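Local coordinates for DNA topoisomerase 2-associated protein PAT1 (Saccharomyces cerevisiae, PDB 5LMG) that activates mRNA decapping and represses translation in yeast, its C-terminal domain binding Dcp2 and Xrn1 directly, at residues Ser248-Ile253 with Arg294-Glu299; Ile277-Ala282 with Leu349-Asn354. The protein carries 2 engineered substitutions. All coordinates share one frame; numbering follows the deposited sequence.

Contact 1 of 2, residues Ser248-Ile253 with Arg294-Glu299; sequences SKIQLI and RIIIDE
Glu299 OE1 is gripped by two donors: the backbone N of Ile250, 3.0 Å away and nearly on the C-O axis of this oxygen, and a water that also accepts from Gln251 N. In the mainly helical C-terminal domain this carboxylate clasps the loop between helices 234-246 and 257-267 to helix 290-322. The other carboxylate oxygen, Glu299 OE2, takes the N-H of Ser248 at 2.8 Å on its syn side, somewhat out of plane. Backbone amides on both oxygens fix the rotation of the carboxylate and probably offset part of its charge. Glu299 reaches them with CG beside its own backbone N (chi1 -75°) and the chain extended beyond.

Ile250 opens the 3-10 turn 250-253 and crosses the glutamate side chain at about a right angle. Its CD1 also packs on Ile296 CG1 at 4.1 Å and Ile295 CG2 at 4.2 Å, so one residue couples the polar grip to an apolar patch. The Gln251 amide turns to Glu303, one helical turn beyond Glu299. Arg294, Ile297 and Asp298 instead contact the bound peptide from Dcp2. Ile250 CD1 lies over one face of the carboxylate, 3.6 Å from Glu299 CD.

Contact 2 of 2, residues Ile277-Ala282 with Leu349-Asn354; sequences IWAFLA and LNLFLN. Engineered in segment 277-282: Ala279 (natural residue Gln).
The Phe352 ring is set against Trp278 and Leu281 because CG stands opposite its backbone N (chi1 168°), while Trp278, with CG beside the backbone N (chi1 -61°), sends its indole to meet it. The two helices run nearly parallel, their local axes 8.0 Å apart, and helix 290-322 closes the group: Thr307 touches Trp278, and Ile296 and Ile304 touch Phe352. The aromatic pair is oblique, the planes at 41°. Phe352 CD2 comes to the edge of the indole, 3.6 Å from Trp278 CZ3. Leu349 lies alongside the tryptophan, pointing the same way, and lays CD1 over one indole face in a CH-pi contact, 4.2 Å from the centroid of the six-membered ring.

On the Phe352 ring, Leu281 CB makes an off-centre CH-pi contact, and Leu281 O approaches the ring edge at 3.5 Å from Phe352 CD1. One residue on, Ala282 CB reaches 3.6 Å from Leu351 O; this short side chain lets the backbones come close, Ala282 CA lying 4.1 Å from Phe352 CA. Leu351 CD2 rests 4.0 Å from CB of Ala279, an engineered residue. Were Phe352 cut back to an alanine, the indole edge and Leu281 CB would probably face a gap, the indole losing its aromatic neighbour. With no hydrogen bond between the segments, this interface rests mainly on apolar packing and CH-pi contacts.

From the N terminus, the chain first passes the loop 248-253, then helix 275-286, which carries one side of contact 2, before helix 290-322 returns to close contact 1 over 40 intervening residues. Helix 329-355 then closes contact 2, spanning 66. The four segments alternate, so the two closures cross and do not nest. They also meet physically: Ile253 CD1 packs on Ile277, Phe280 and Leu281, and Ile296 CG2 touches Phe352 CZ at 3.8 Å. Contact 1 thus ties the loop to helix 290-322, contact 2 pairs the helices before and after it, and together they join three consecutive helices and the loop after helix 234-246 into one packed unit.

Contact 1 of 2, residues Ser248-Ile253 with Arg294-Glu299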
loop_
_atom_site.group_PDB
_atom_site.type_symbol
_atom_site.label_atom_id
_atom_site.label_comp_id
_atom_site.label_asym_id
_atom_site.label_seq_id
_atom_site.Cartn_x
_atom_site.Cartn_y
_atom_site.Cartn_z
ATOM N N SER A 248 -15.090 0.502 -12.783
ATOM C CA SER A 248 -14.627 0.408 -14.190
ATOM C C SER A 248 -13.084 0.606 -14.355
ATOM O O SER A 248 -12.574 0.478 -15.474
ATOM C CB SER A 248 -15.413 1.333 -15.121
ATOM O OG SER A 248 -14.876 2.646 -15.113
ATOM N N LYS A 249 -12.349 0.894 -13.245
ATOM C CA LYS A 249 -10.898 1.123 -13.238
ATOM C C LYS A 249 -10.119 0.161 -12.300
ATOM O O LYS A 249 -8.908 0.326 -12.151
ATOM C CB LYS A 249 -10.595 2.598 -12.879
ATOM C CG LYS A 249 -11.116 3.609 -13.909
ATOM C CD LYS A 249 -11.256 5.024 -13.351
ATOM C CE LYS A 249 -12.575 5.264 -12.649
ATOM N NZ LYS A 249 -12.735 6.683 -12.233
ATOM N N ILE A 250 -10.808 -0.841 -11.685
ATOM C CA ILE A 250 -10.228 -1.816 -10.741
ATOM C C ILE A 250 -9.022 -2.590 -11.348
ATOM O O ILE A 250 -8.025 -2.791 -10.651
ATOM C CB ILE A 250 -11.304 -2.768 -10.122
ATOM C CG1 ILE A 250 -12.330 -1.960 -9.279
ATOM C CG2 ILE A 250 -10.664 -3.873 -9.251
ATOM C CD1 ILE A 250 -13.719 -2.694 -8.990
ATOM N N GLN A 251 -9.094 -2.977 -12.636
ATOM C CA GLN A 251 -8.017 -3.692 -13.334
ATOM C C GLN A 251 -6.686 -2.880 -13.392
ATOM O O GLN A 251 -5.604 -3.481 -13.402
ATOM C CB GLN A 251 -8.497 -4.146 -14.735
ATOM C CG GLN A 251 -7.415 -4.363 -15.810
ATOM C CD GLN A 251 -6.586 -5.611 -15.603
ATOM O OE1 GLN A 251 -7.104 -6.736 -15.559
ATOM N NE2 GLN A 251 -5.270 -5.445 -15.548
ATOM N N LEU A 252 -6.776 -1.528 -13.355
ATOM C CA LEU A 252 -5.608 -0.629 -13.420
ATOM C C LEU A 252 -4.660 -0.738 -12.204
ATOM O O LEU A 252 -3.555 -0.198 -12.236
ATOM C CB LEU A 252 -6.034 0.828 -13.663
ATOM C CG LEU A 252 -6.871 1.119 -14.924
ATOM C CD1 LEU A 252 -7.183 2.607 -15.018
ATOM C CD2 LEU A 252 -6.162 0.647 -16.211
ATOM N N ILE A 253 -5.073 -1.456 -11.153
ATOM C CA ILE A 253 -4.236 -1.703 -9.979
ATOM C C ILE A 253 -3.106 -2.714 -10.322
ATOM O O ILE A 253 -2.095 -2.746 -9.624
ATOM C CB ILE A 253 -5.059 -2.095 -8.720
ATOM C CG1 ILE A 253 -5.592 -3.548 -8.801
ATOM C CG2 ILE A 253 -6.185 -1.075 -8.425
ATOM C CD1 ILE A 253 -6.350 -4.027 -7.560
ATOM N N ARG A 294 -19.630 -8.632 -6.889
ATOM C CA ARG A 294 -19.955 -9.038 -8.257
ATOM C C ARG A 294 -19.134 -8.219 -9.245
ATOM O O ARG A 294 -18.545 -8.793 -10.160
ATOM C CB ARG A 294 -21.446 -8.849 -8.545
ATOM C CG ARG A 294 -22.355 -9.912 -7.911
ATOM C CD ARG A 294 -23.812 -9.572 -8.161
ATOM N NE ARG A 294 -24.284 -10.074 -9.451
ATOM C CZ ARG A 294 -24.388 -9.351 -10.562
ATOM N NH1 ARG A 294 -24.049 -8.068 -10.563
ATOM N NH2 ARG A 294 -24.851 -9.900 -11.677
ATOM N N ILE A 295 -19.091 -6.881 -9.040
ATOM C CA ILE A 295 -18.337 -5.938 -9.864
ATOM C C ILE A 295 -16.829 -6.216 -9.725
ATOM O O ILE A 295 -16.153 -6.288 -10.749
ATOM C CB ILE A 295 -18.702 -4.458 -9.541
ATOM C CG1 ILE A 295 -20.157 -4.120 -9.956
ATOM C CG2 ILE A 295 -17.681 -3.473 -10.187
ATOM C CD1 ILE A 295 -20.781 -2.997 -9.212
ATOM N N ILE A 296 -16.308 -6.358 -8.468
ATOM C CA ILE A 296 -14.873 -6.626 -8.209
ATOM C C ILE A 296 -14.392 -7.885 -8.968
ATOM O O ILE A 296 -13.416 -7.780 -9.719
ATOM C CB ILE A 296 -14.482 -6.655 -6.700
ATOM C CG1 ILE A 296 -14.814 -5.304 -6.001
ATOM C CG2 ILE A 296 -12.968 -7.028 -6.524
ATOM C CD1 ILE A 296 -15.040 -5.397 -4.436
ATOM N N ILE A 297 -15.090 -9.048 -8.777
ATOM C CA ILE A 297 -14.828 -10.347 -9.423
ATOM C C ILE A 297 -14.833 -10.183 -10.942
ATOM O O ILE A 297 -13.933 -10.690 -11.613
ATOM C CB ILE A 297 -15.851 -11.454 -8.964
ATOM C CG1 ILE A 297 -15.434 -12.113 -7.639
ATOM C CG2 ILE A 297 -16.060 -12.549 -10.045
ATOM C CD1 ILE A 297 -14.358 -13.281 -7.765
ATOM N N ASP A 298 -15.857 -9.476 -11.484
ATOM C CA ASP A 298 -15.966 -9.263 -12.921
ATOM C C ASP A 298 -14.745 -8.487 -13.463
ATOM O O ASP A 298 -14.177 -8.872 -14.483
ATOM C CB ASP A 298 -17.285 -8.528 -13.264
ATOM C CG ASP A 298 -17.440 -8.319 -14.742
ATOM O OD1 ASP A 298 -17.470 -9.325 -15.480
ATOM O OD2 ASP A 298 -17.398 -7.155 -15.178
ATOM N N GLU A 299 -14.355 -7.407 -12.769
ATOM C CA GLU A 299 -13.274 -6.525 -13.200
ATOM C C GLU A 299 -11.889 -7.175 -13.150
ATOM O O GLU A 299 -11.036 -6.823 -13.962
ATOM C CB GLU A 299 -13.300 -5.183 -12.443
ATOM C CG GLU A 299 -14.420 -4.266 -12.936
ATOM C CD GLU A 299 -14.334 -2.797 -12.559
ATOM O OE1 GLU A 299 -13.237 -2.200 -12.674
ATOM O OE2 GLU A 299 -15.391 -2.222 -12.213
HETATM O O HOH W 1 -11.435 -2.559 -14.728
HETATM O O HOH W 2 -9.265 -8.612 -15.353
#

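Contact 2 of 2, residues Ile277-Ala282 with Leu349-Asn354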
loop_
_atom_site.group_PDB
_atom_site.type_symbol
_atom_site.label_atom_id
_atom_site.label_comp_id
_atom_site.label_asym_id
_atom_site.label_seq_id
_atom_site.Cartn_x
_atom_site.Cartn_y
_atom_site.Cartn_z
ATOM N N ILE A 277 -1.513 -6.431 -4.004
ATOM C CA ILE A 277 -2.672 -6.184 -4.882
ATOM C C ILE A 277 -3.844 -7.036 -4.403
ATOM O O ILE A 277 -4.955 -6.521 -4.261
ATOM C CB ILE A 277 -2.363 -6.406 -6.395
ATOM C CG1 ILE A 277 -1.225 -5.479 -6.881
ATOM C CG2 ILE A 277 -3.636 -6.217 -7.235
ATOM C CD1 ILE A 277 -0.660 -5.773 -8.287
ATOM N N TRP A 278 -3.585 -8.347 -4.164
ATOM C CA TRP A 278 -4.614 -9.276 -3.682
ATOM C C TRP A 278 -5.051 -8.929 -2.260
ATOM O O TRP A 278 -6.206 -9.167 -1.932
ATOM C CB TRP A 278 -4.168 -10.745 -3.823
ATOM C CG TRP A 278 -3.901 -11.145 -5.248
ATOM C CD1 TRP A 278 -2.677 -11.293 -5.839
ATOM C CD2 TRP A 278 -4.877 -11.321 -6.291
ATOM N NE1 TRP A 278 -2.830 -11.582 -7.176
ATOM C CE2 TRP A 278 -4.170 -11.586 -7.486
ATOM C CE3 TRP A 278 -6.285 -11.280 -6.332
ATOM C CZ2 TRP A 278 -4.823 -11.843 -8.703
ATOM C CZ3 TRP A 278 -6.930 -11.503 -7.543
ATOM C CH2 TRP A 278 -6.204 -11.778 -8.712
ATOM N N ALA A 279 -4.149 -8.328 -1.436
ATOM C CA ALA A 279 -4.467 -7.879 -0.069
ATOM C C ALA A 279 -5.434 -6.689 -0.144
ATOM O O ALA A 279 -6.415 -6.651 0.601
ATOM C CB ALA A 279 -3.202 -7.509 0.692
ATOM N N PHE A 280 -5.196 -5.760 -1.085
ATOM C CA PHE A 280 -6.101 -4.641 -1.324
ATOM C C PHE A 280 -7.487 -5.152 -1.762
ATOM O O PHE A 280 -8.490 -4.703 -1.209
ATOM C CB PHE A 280 -5.541 -3.663 -2.381
ATOM C CG PHE A 280 -6.580 -2.683 -2.895
ATOM C CD1 PHE A 280 -6.941 -1.564 -2.144
ATOM C CD2 PHE A 280 -7.216 -2.894 -4.115
ATOM C CE1 PHE A 280 -7.912 -0.669 -2.609
ATOM C CE2 PHE A 280 -8.205 -2.014 -4.568
ATOM C CZ PHE A 280 -8.540 -0.896 -3.818
ATOM N N LEU A 281 -7.527 -6.090 -2.751
ATOM C CA LEU A 281 -8.774 -6.649 -3.291
ATOM C C LEU A 281 -9.561 -7.393 -2.222
ATOM O O LEU A 281 -10.777 -7.337 -2.241
ATOM C CB LEU A 281 -8.514 -7.557 -4.504
ATOM C CG LEU A 281 -8.092 -6.881 -5.812
ATOM C CD1 LEU A 281 -7.619 -7.913 -6.827
ATOM C CD2 LEU A 281 -9.243 -6.048 -6.421
ATOM N N ALA A 282 -8.854 -8.075 -1.286
ATOM C CA ALA A 282 -9.454 -8.813 -0.176
ATOM C C ALA A 282 -10.122 -7.823 0.783
ATOM O O ALA A 282 -11.269 -8.046 1.171
ATOM C CB ALA A 282 -8.396 -9.634 0.552
ATOM N N LEU A 349 -3.986 -15.453 -3.825
ATOM C CA LEU A 349 -5.293 -15.514 -4.462
ATOM C C LEU A 349 -6.387 -15.936 -3.446
ATOM O O LEU A 349 -7.441 -15.305 -3.417
ATOM C CB LEU A 349 -5.259 -16.432 -5.699
ATOM C CG LEU A 349 -6.585 -16.689 -6.443
ATOM C CD1 LEU A 349 -7.226 -15.389 -6.952
ATOM C CD2 LEU A 349 -6.376 -17.669 -7.588
ATOM N N ASN A 350 -6.116 -16.948 -2.594
ATOM C CA ASN A 350 -7.087 -17.395 -1.585
ATOM C C ASN A 350 -7.377 -16.343 -0.510
ATOM O O ASN A 350 -8.470 -16.351 0.036
ATOM C CB ASN A 350 -6.706 -18.741 -0.970
ATOM C CG ASN A 350 -7.121 -19.880 -1.856
ATOM O OD1 ASN A 350 -8.247 -19.926 -2.358
ATOM N ND2 ASN A 350 -6.221 -20.820 -2.086
ATOM N N LEU A 351 -6.447 -15.402 -0.256
ATOM C CA LEU A 351 -6.676 -14.282 0.666
ATOM C C LEU A 351 -7.905 -13.484 0.167
ATOM O O LEU A 351 -8.803 -13.172 0.949
ATOM C CB LEU A 351 -5.421 -13.367 0.744
ATOM C CG LEU A 351 -5.520 -12.059 1.574
ATOM C CD1 LEU A 351 -5.883 -12.338 3.041
ATOM C CD2 LEU A 351 -4.214 -11.285 1.521
ATOM N N PHE A 352 -7.959 -13.239 -1.159
ATOM C CA PHE A 352 -9.042 -12.523 -1.820
ATOM C C PHE A 352 -10.307 -13.374 -1.929
ATOM O O PHE A 352 -11.364 -12.908 -1.527
ATOM C CB PHE A 352 -8.590 -12.010 -3.202
ATOM C CG PHE A 352 -9.680 -11.489 -4.117
ATOM C CD1 PHE A 352 -10.518 -10.450 -3.714
ATOM C CD2 PHE A 352 -9.836 -12.000 -5.401
ATOM C CE1 PHE A 352 -11.503 -9.946 -4.575
ATOM C CE2 PHE A 352 -10.831 -11.502 -6.256
ATOM C CZ PHE A 352 -11.646 -10.473 -5.840
ATOM N N LEU A 353 -10.192 -14.611 -2.461
ATOM C CA LEU A 353 -11.323 -15.511 -2.700
ATOM C C LEU A 353 -12.092 -15.915 -1.444
ATOM O O LEU A 353 -13.327 -15.863 -1.469
ATOM C CB LEU A 353 -10.902 -16.768 -3.491
ATOM C CG LEU A 353 -10.461 -16.588 -4.946
ATOM C CD1 LEU A 353 -9.987 -17.925 -5.523
ATOM C CD2 LEU A 353 -11.592 -16.009 -5.812
ATOM N N ASN A 354 -11.372 -16.333 -0.363
ATOM C CA ASN A 354 -11.969 -16.775 0.913
ATOM C C ASN A 354 -12.900 -15.754 1.538
ATOM O O ASN A 354 -13.929 -16.127 2.091
ATOM C CB ASN A 354 -10.921 -17.227 1.926
ATOM C CG ASN A 354 -10.067 -18.409 1.499
ATOM O OD1 ASN A 354 -10.325 -19.129 0.519
ATOM N ND2 ASN A 354 -9.024 -18.636 2.244
#